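Local coordinates for protein geranyltranstransferase (Legionella pneumophila subsp. pneumophila, PDB 3LOM) that probably makes farnesyl diphosphate, and perhaps geranylgeranyl diphosphate, in a magnesium-dependent isoprenoid chain-elongation reaction, at residues Q26-I31 against Y44-G49; Q11-Y16 against L291-K296; I56-A61 against E198-A203. All coordinates share one frame; numbering follows the deposited sequence.

All three contacts are buried and mainly apolar, contacts 2 and 3 between helices and contact 1 where helix 36-46 runs into a loop; no hydrogen bond crosses any. The centre of contact 3 lies nearest the centre of the chain, about 12 Å from it; those of contacts 2 and 1 lie about 15 and 17 Å away, contact 1 close to the second subunit. Contacts 1 and 2 use helix 5-28, contact 1 near its C-terminal end and contact 2 in its first half. Contacts 2 and 3 touch, through Tyr16 with Tyr59 and Leu294 with Ile56 and Leu60. Contact 1 sets leucine on an aromatic edge, contact 2 isoleucine by a carboxylate, contact 3 valine on carbonyls.

Contact 1. Residues Q26-I31 against Y44-G49; sequences QLLNEI and YALFSG
Leu28, in the last part of helix 5-28, reaches across to Leu46 and Phe47, where helix 36-46 gives way to a loop. The two helices are consecutive members of the all-helical isoprenoid synthase fold, and twelve residues separate the segments. The apolar part of the contact rests on a single methyl group. Leu28 CD1 stands 3.8 Å from Leu46 CD1, the two side chains running at a slant to one another. Its reach comes from chi2 of 171°, which carries CD1 straight on from CA. The aromatic part uses the same methyl: Phe47 approaches from the opposite direction, and Leu28 CD1 sits at the edge of the ring, near its plane, so that neither ring face is used in this meeting.

Polar groups stay to the sides. Lys104 NZ hydrogen-bonds to Ser48 OG and Tyr44 O, and it also makes a cation-pi contact with the Tyr44 ring. Glu30 OE1 forms a salt bridge with Arg134, while Ile31 packs on Ser158 of the second subunit. Gly49 opens a Gly-Gly-Lys-Arg sequence, and its O accepts a hydrogen bond from Arg52; in related synthases this basic motif takes part in binding the isopentenyl diphosphate substrate. The aromatic touch itself lies between Leu28 CD1 and Phe47 CE1, 3.8 Å apart.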
# COMPACT_ATOMS: atom_id res chain seq x y z
N GLN A 26 -7.64 -19.64 -1.51
CA GLN A 26 -6.41 -20.40 -1.34
C GLN A 26 -5.29 -19.49 -0.88
O GLN A 26 -4.61 -19.78 0.11
CB GLN A 26 -6.02 -21.09 -2.66
CG GLN A 26 -6.85 -22.33 -3.00
CD GLN A 26 -6.57 -23.52 -2.08
OE1 GLN A 26 -7.48 -24.28 -1.74
NE2 GLN A 26 -5.31 -23.69 -1.68
N LEU A 27 -5.14 -18.37 -1.59
CA LEU A 27 -4.18 -17.32 -1.27
C LEU A 27 -4.31 -16.81 0.17
O LEU A 27 -3.32 -16.79 0.91
CB LEU A 27 -4.35 -16.17 -2.27
CG LEU A 27 -3.45 -14.94 -2.28
CD1 LEU A 27 -1.98 -15.32 -2.26
CD2 LEU A 27 -3.79 -14.14 -3.53
N LEU A 28 -5.53 -16.44 0.57
CA LEU A 28 -5.80 -15.97 1.94
C LEU A 28 -5.48 -17.00 3.02
O LEU A 28 -4.93 -16.66 4.07
CB LEU A 28 -7.24 -15.46 2.07
CG LEU A 28 -7.56 -14.08 1.49
CD1 LEU A 28 -9.05 -13.83 1.50
CD2 LEU A 28 -6.82 -12.97 2.24
N ASN A 29 -5.80 -18.27 2.74
CA ASN A 29 -5.60 -19.36 3.70
C ASN A 29 -4.13 -19.76 3.87
O ASN A 29 -3.81 -20.60 4.72
CB ASN A 29 -6.47 -20.59 3.35
CG ASN A 29 -7.99 -20.32 3.40
OD1 ASN A 29 -8.78 -21.17 2.99
ND2 ASN A 29 -8.41 -19.14 3.89
N GLU A 30 -3.24 -19.17 3.07
CA GLU A 30 -1.80 -19.45 3.14
C GLU A 30 -0.99 -18.41 3.91
O GLU A 30 0.03 -18.76 4.51
CB GLU A 30 -1.21 -19.64 1.74
CG GLU A 30 -1.56 -20.96 1.10
CD GLU A 30 -1.14 -21.04 -0.36
OE1 GLU A 30 0.06 -20.83 -0.63
OE2 GLU A 30 -2.00 -21.33 -1.21
N ILE A 31 -1.42 -17.15 3.88
CA ILE A 31 -0.74 -16.06 4.60
C ILE A 31 -0.93 -16.19 6.11
O ILE A 31 -2.02 -16.53 6.58
CB ILE A 31 -1.27 -14.66 4.20
CG1 ILE A 31 -1.68 -14.61 2.74
CG2 ILE A 31 -0.21 -13.58 4.47
CD1 ILE A 31 -2.90 -13.77 2.52
N TYR A 44 -14.68 -11.03 4.82
CA TYR A 44 -15.96 -10.34 4.68
C TYR A 44 -15.97 -9.38 3.49
O TYR A 44 -16.93 -9.32 2.71
CB TYR A 44 -16.32 -9.57 5.96
CG TYR A 44 -17.64 -8.84 5.86
CD1 TYR A 44 -18.85 -9.53 6.01
CD2 TYR A 44 -17.69 -7.46 5.60
CE1 TYR A 44 -20.06 -8.87 5.91
CE2 TYR A 44 -18.91 -6.80 5.49
CZ TYR A 44 -20.09 -7.52 5.65
OH TYR A 44 -21.31 -6.89 5.56
N ALA A 45 -14.89 -8.62 3.37
CA ALA A 45 -14.78 -7.59 2.35
C ALA A 45 -14.57 -8.16 0.95
O ALA A 45 -15.20 -7.70 -0.00
CB ALA A 45 -13.68 -6.61 2.71
N LEU A 46 -13.71 -9.17 0.84
CA LEU A 46 -13.30 -9.72 -0.46
C LEU A 46 -14.30 -10.60 -1.21
O LEU A 46 -14.14 -10.82 -2.41
CB LEU A 46 -11.98 -10.49 -0.34
CG LEU A 46 -10.68 -9.71 -0.56
CD1 LEU A 46 -9.53 -10.69 -0.55
CD2 LEU A 46 -10.71 -8.93 -1.87
N PHE A 47 -15.31 -11.14 -0.52
CA PHE A 47 -16.20 -12.08 -1.17
C PHE A 47 -17.65 -11.63 -1.14
O PHE A 47 -18.22 -11.42 -0.07
CB PHE A 47 -16.05 -13.49 -0.59
CG PHE A 47 -14.69 -14.08 -0.81
CD1 PHE A 47 -13.72 -14.03 0.18
CD2 PHE A 47 -14.37 -14.68 -2.03
CE1 PHE A 47 -12.45 -14.57 -0.03
CE2 PHE A 47 -13.11 -15.23 -2.25
CZ PHE A 47 -12.15 -15.18 -1.24
N SER A 48 -18.21 -11.48 -2.34
CA SER A 48 -19.59 -11.05 -2.50
C SER A 48 -20.23 -11.77 -3.68
O SER A 48 -19.56 -12.50 -4.42
CB SER A 48 -19.66 -9.53 -2.71
OG SER A 48 -19.14 -8.83 -1.60
N GLY A 49 -21.54 -11.56 -3.84
CA GLY A 49 -22.28 -12.03 -5.00
C GLY A 49 -22.03 -11.15 -6.21
O GLY A 49 -21.44 -10.06 -6.10

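Contact 2. Residues Q11-Y16 against L291-K296; sequences QVIDKY and LIELTK
The carboxylate of Glu293 brings OE1 within 4.1 Å of Ile13 CD1, the glutamate chain being bent at chi2. At another flat group, the carbonyl of Leu291, both faces are used: Thr295 OG1 and Thr295 N approach from opposite sides of its plane. The hydroxyl bond is short, 2.6 Å from Thr295 OG1 to Leu291 O, with the donor 36° above the plane; OG1 is also hydrogen-bonded to Tyr218 OH. Contact 2 brings the first helix, 5-28, against the last, 289-303, so Ile13 and Leu294, 281 positions apart, become neighbours in the helical bundle of this synthase family. Ile13 points at Leu294 and crosses it at a slant. The isoleucine tip does most of the touching, CD1 being 3.9 Å from Leu294 CD1 and equally far from Leu294 CB. Beside it, Ile13 CG2 comes within 4.1 Å of Leu294 CD1. In Leu294 a chi1 of 178° sets CG anti to N, and chi2 of 69° then turns CD1 to Ile13 CD1 and CG2. Leu294 also packs on Ile56 and Leu60 of helix 53-64, and the residue after Ile13, Asp14, makes a salt bridge through OD1 with Lys51 NZ.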
# COMPACT_ATOMS: atom_id res chain seq x y z
N GLN A 11 -20.66 -18.34 -20.35
CA GLN A 11 -20.15 -19.25 -19.31
C GLN A 11 -18.66 -19.07 -19.05
O GLN A 11 -18.19 -19.39 -17.96
CB GLN A 11 -20.45 -20.71 -19.65
CG GLN A 11 -21.86 -21.13 -19.29
CD GLN A 11 -21.90 -22.48 -18.59
OE1 GLN A 11 -22.40 -22.59 -17.47
NE2 GLN A 11 -21.34 -23.50 -19.24
N VAL A 12 -17.93 -18.58 -20.05
CA VAL A 12 -16.50 -18.26 -19.92
C VAL A 12 -16.29 -17.15 -18.88
O VAL A 12 -15.37 -17.24 -18.05
CB VAL A 12 -15.87 -17.92 -21.32
CG1 VAL A 12 -14.64 -17.03 -21.20
CG2 VAL A 12 -15.51 -19.20 -22.06
N ILE A 13 -17.16 -16.15 -18.91
CA ILE A 13 -17.18 -15.07 -17.91
C ILE A 13 -17.55 -15.61 -16.52
O ILE A 13 -16.89 -15.27 -15.53
CB ILE A 13 -18.16 -13.93 -18.34
CG1 ILE A 13 -17.76 -13.39 -19.73
CG2 ILE A 13 -18.18 -12.80 -17.31
CD1 ILE A 13 -18.91 -12.78 -20.51
N ASP A 14 -18.57 -16.47 -16.46
CA ASP A 14 -19.01 -17.12 -15.22
C ASP A 14 -17.90 -17.95 -14.58
O ASP A 14 -17.73 -17.94 -13.36
CB ASP A 14 -20.23 -18.00 -15.47
CG ASP A 14 -21.44 -17.22 -15.96
OD1 ASP A 14 -21.68 -16.09 -15.47
OD2 ASP A 14 -22.17 -17.74 -16.83
N LYS A 15 -17.15 -18.66 -15.42
CA LYS A 15 -16.06 -19.54 -14.99
C LYS A 15 -14.86 -18.76 -14.48
O LYS A 15 -14.14 -19.24 -13.60
CB LYS A 15 -15.62 -20.44 -16.16
CG LYS A 15 -15.21 -21.85 -15.76
CD LYS A 15 -16.42 -22.78 -15.67
CE LYS A 15 -16.00 -24.20 -15.35
NZ LYS A 15 -17.18 -25.10 -15.32
N TYR A 16 -14.65 -17.57 -15.04
CA TYR A 16 -13.53 -16.71 -14.63
C TYR A 16 -13.69 -16.10 -13.23
O TYR A 16 -12.71 -15.99 -12.50
CB TYR A 16 -13.25 -15.63 -15.69
CG TYR A 16 -12.33 -16.09 -16.82
CD1 TYR A 16 -11.20 -16.88 -16.56
CD2 TYR A 16 -12.57 -15.71 -18.14
CE1 TYR A 16 -10.35 -17.28 -17.59
CE2 TYR A 16 -11.73 -16.11 -19.18
CZ TYR A 16 -10.62 -16.90 -18.89
OH TYR A 16 -9.79 -17.30 -19.91
N LEU A 291 -14.59 -11.17 -25.22
CA LEU A 291 -14.53 -9.80 -24.69
C LEU A 291 -15.60 -8.89 -25.28
O LEU A 291 -16.13 -8.03 -24.59
CB LEU A 291 -13.13 -9.21 -24.90
CG LEU A 291 -12.76 -7.84 -24.31
CD1 LEU A 291 -13.23 -7.67 -22.86
CD2 LEU A 291 -11.26 -7.63 -24.41
N ILE A 292 -15.91 -9.10 -26.56
CA ILE A 292 -16.93 -8.32 -27.28
C ILE A 292 -18.32 -8.57 -26.69
O ILE A 292 -19.11 -7.63 -26.51
CB ILE A 292 -16.88 -8.62 -28.81
CG1 ILE A 292 -15.58 -8.06 -29.41
CG2 ILE A 292 -18.09 -8.02 -29.54
CD1 ILE A 292 -15.12 -8.78 -30.68
N GLU A 293 -18.60 -9.83 -26.36
CA GLU A 293 -19.87 -10.21 -25.74
C GLU A 293 -19.99 -9.62 -24.33
O GLU A 293 -21.07 -9.18 -23.93
CB GLU A 293 -20.03 -11.74 -25.71
CG GLU A 293 -21.48 -12.24 -25.84
CD GLU A 293 -22.29 -12.10 -24.55
OE1 GLU A 293 -21.76 -12.43 -23.47
OE2 GLU A 293 -23.46 -11.68 -24.63
N LEU A 294 -18.88 -9.61 -23.58
CA LEU A 294 -18.84 -8.96 -22.27
C LEU A 294 -19.08 -7.46 -22.38
O LEU A 294 -19.84 -6.89 -21.59
CB LEU A 294 -17.51 -9.24 -21.55
CG LEU A 294 -17.36 -8.57 -20.18
CD1 LEU A 294 -18.31 -9.17 -19.15
CD2 LEU A 294 -15.92 -8.59 -19.69
N THR A 295 -18.44 -6.83 -23.37
CA THR A 295 -18.59 -5.41 -23.66
C THR A 295 -20.04 -5.08 -23.98
O THR A 295 -20.59 -4.09 -23.48
CB THR A 295 -17.68 -4.98 -24.83
OG1 THR A 295 -16.35 -5.46 -24.60
CG2 THR A 295 -17.64 -3.46 -24.97
N LYS A 296 -20.67 -5.94 -24.78
CA LYS A 296 -22.08 -5.78 -25.13
C LYS A 296 -23.00 -6.01 -23.93
O LYS A 296 -24.07 -5.41 -23.85
CB LYS A 296 -22.46 -6.68 -26.30
CG LYS A 296 -23.59 -6.12 -27.15
CD LYS A 296 -23.28 -6.24 -28.63
CE LYS A 296 -24.10 -5.23 -29.43
NZ LYS A 296 -23.62 -5.10 -30.83

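Contact 3. Residues I56-A61 against E198-A203; sequences ILVYLA and EMVLAA
Val200 presses its two methyls onto the backbone of helix 53-64, and this is the tight part of the contact. Its CG2 lies 3.6 Å from Val58 O, while CG1 is 3.8 Å from Ala61 O, so the valine straddles one turn of the facing helix. Side chain meets side chain less closely: Val200 CG2 is 4.1 Å from Val58 CG1, and Val200 CG1 is 4.3 Å from Ala61 CB. The small residue at Ala61 and the short valines let the backbones draw near, with the CA atoms of Val58 and Val200 only 6.7 Å apart. A chi1 of 153° places Val200 CG1 roughly across from its own backbone N and sends the two methyls to different carbonyls. The contact loosens beyond Val200. The side chain of Met199 comes no nearer than 5.6 Å to segment 56-61, and Glu198 and Ala202, both partly exposed, do not meet that segment; Glu198 OE2 pairs with Arg216 in a salt bridge. Within the helical core of the synthase fold, helix 69-91 receives Val58 and Met199 on Leu79, helix 141-155 lies against Met199 and Ala202, and helix 289-303 meets Leu60 through Ala290 and Leu291.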
# COMPACT_ATOMS: atom_id res chain seq x y z
N ILE A 56 -11.82 -10.16 -14.54
CA ILE A 56 -12.31 -10.68 -15.81
C ILE A 56 -11.57 -10.05 -17.00
O ILE A 56 -11.14 -10.75 -17.91
CB ILE A 56 -13.84 -10.47 -15.96
CG1 ILE A 56 -14.59 -11.14 -14.80
CG2 ILE A 56 -14.33 -11.03 -17.30
CD1 ILE A 56 -16.03 -10.68 -14.63
N LEU A 57 -11.42 -8.72 -16.96
CA LEU A 57 -10.69 -7.98 -18.00
C LEU A 57 -9.25 -8.44 -18.11
O LEU A 57 -8.75 -8.60 -19.21
CB LEU A 57 -10.75 -6.47 -17.74
CG LEU A 57 -12.11 -5.79 -17.87
CD1 LEU A 57 -12.07 -4.41 -17.22
CD2 LEU A 57 -12.58 -5.72 -19.32
N VAL A 58 -8.61 -8.67 -16.96
CA VAL A 58 -7.29 -9.30 -16.90
C VAL A 58 -7.26 -10.67 -17.59
O VAL A 58 -6.33 -10.96 -18.36
CB VAL A 58 -6.81 -9.42 -15.43
CG1 VAL A 58 -5.61 -10.36 -15.29
CG2 VAL A 58 -6.46 -8.07 -14.91
N TYR A 59 -8.27 -11.50 -17.33
CA TYR A 59 -8.34 -12.84 -17.92
C TYR A 59 -8.56 -12.79 -19.42
O TYR A 59 -7.89 -13.49 -20.17
CB TYR A 59 -9.44 -13.68 -17.26
CG TYR A 59 -9.06 -14.22 -15.90
CD1 TYR A 59 -7.89 -14.95 -15.71
CD2 TYR A 59 -9.89 -14.01 -14.79
CE1 TYR A 59 -7.54 -15.45 -14.46
CE2 TYR A 59 -9.54 -14.51 -13.54
CZ TYR A 59 -8.37 -15.22 -13.38
OH TYR A 59 -8.02 -15.71 -12.15
N LEU A 60 -9.48 -11.93 -19.86
CA LEU A 60 -9.85 -11.81 -21.26
C LEU A 60 -8.78 -11.14 -22.13
O LEU A 60 -8.55 -11.56 -23.27
CB LEU A 60 -11.19 -11.10 -21.41
CG LEU A 60 -12.39 -11.91 -20.92
CD1 LEU A 60 -13.69 -11.17 -21.21
CD2 LEU A 60 -12.40 -13.28 -21.56
N ALA A 61 -8.13 -10.12 -21.58
CA ALA A 61 -7.01 -9.45 -22.25
C ALA A 61 -5.78 -10.34 -22.27
O ALA A 61 -4.99 -10.31 -23.22
CB ALA A 61 -6.69 -8.12 -21.59
N GLU A 198 -2.43 -3.00 -18.99
CA GLU A 198 -1.00 -2.68 -18.92
C GLU A 198 -0.16 -3.70 -18.15
O GLU A 198 0.98 -3.97 -18.54
CB GLU A 198 -0.77 -1.28 -18.34
CG GLU A 198 -1.27 -0.13 -19.22
CD GLU A 198 -0.31 0.25 -20.34
OE1 GLU A 198 0.83 -0.26 -20.40
OE2 GLU A 198 -0.71 1.09 -21.18
N MET A 199 -0.70 -4.25 -17.06
CA MET A 199 -0.01 -5.32 -16.31
C MET A 199 0.07 -6.61 -17.14
O MET A 199 1.08 -7.32 -17.09
CB MET A 199 -0.66 -5.57 -14.94
CG MET A 199 -0.24 -4.59 -13.85
SD MET A 199 -1.03 -4.84 -12.23
CE MET A 199 -2.66 -4.53 -12.71
N VAL A 200 -0.99 -6.88 -17.91
CA VAL A 200 -1.04 -8.00 -18.85
C VAL A 200 0.02 -7.84 -19.96
O VAL A 200 0.71 -8.80 -20.31
CB VAL A 200 -2.49 -8.19 -19.41
CG1 VAL A 200 -2.51 -8.83 -20.79
CG2 VAL A 200 -3.33 -9.02 -18.44
N LEU A 201 0.18 -6.61 -20.45
CA LEU A 201 1.17 -6.28 -21.49
C LEU A 201 2.62 -6.41 -21.01
O LEU A 201 3.50 -6.77 -21.79
CB LEU A 201 0.93 -4.88 -22.06
CG LEU A 201 -0.21 -4.76 -23.07
CD1 LEU A 201 -0.62 -3.31 -23.24
CD2 LEU A 201 0.14 -5.40 -24.42
N ALA A 202 2.86 -6.12 -19.73
CA ALA A 202 4.20 -6.20 -19.17
C ALA A 202 4.66 -7.64 -18.90
O ALA A 202 5.79 -7.86 -18.45
CB ALA A 202 4.30 -5.34 -17.91
N ALA A 203 3.79 -8.61 -19.18
CA ALA A 203 4.14 -10.03 -19.09
C ALA A 203 4.94 -10.53 -20.29
O ALA A 203 5.61 -11.57 -20.21
CB ALA A 203 2.90 -10.87 -18.90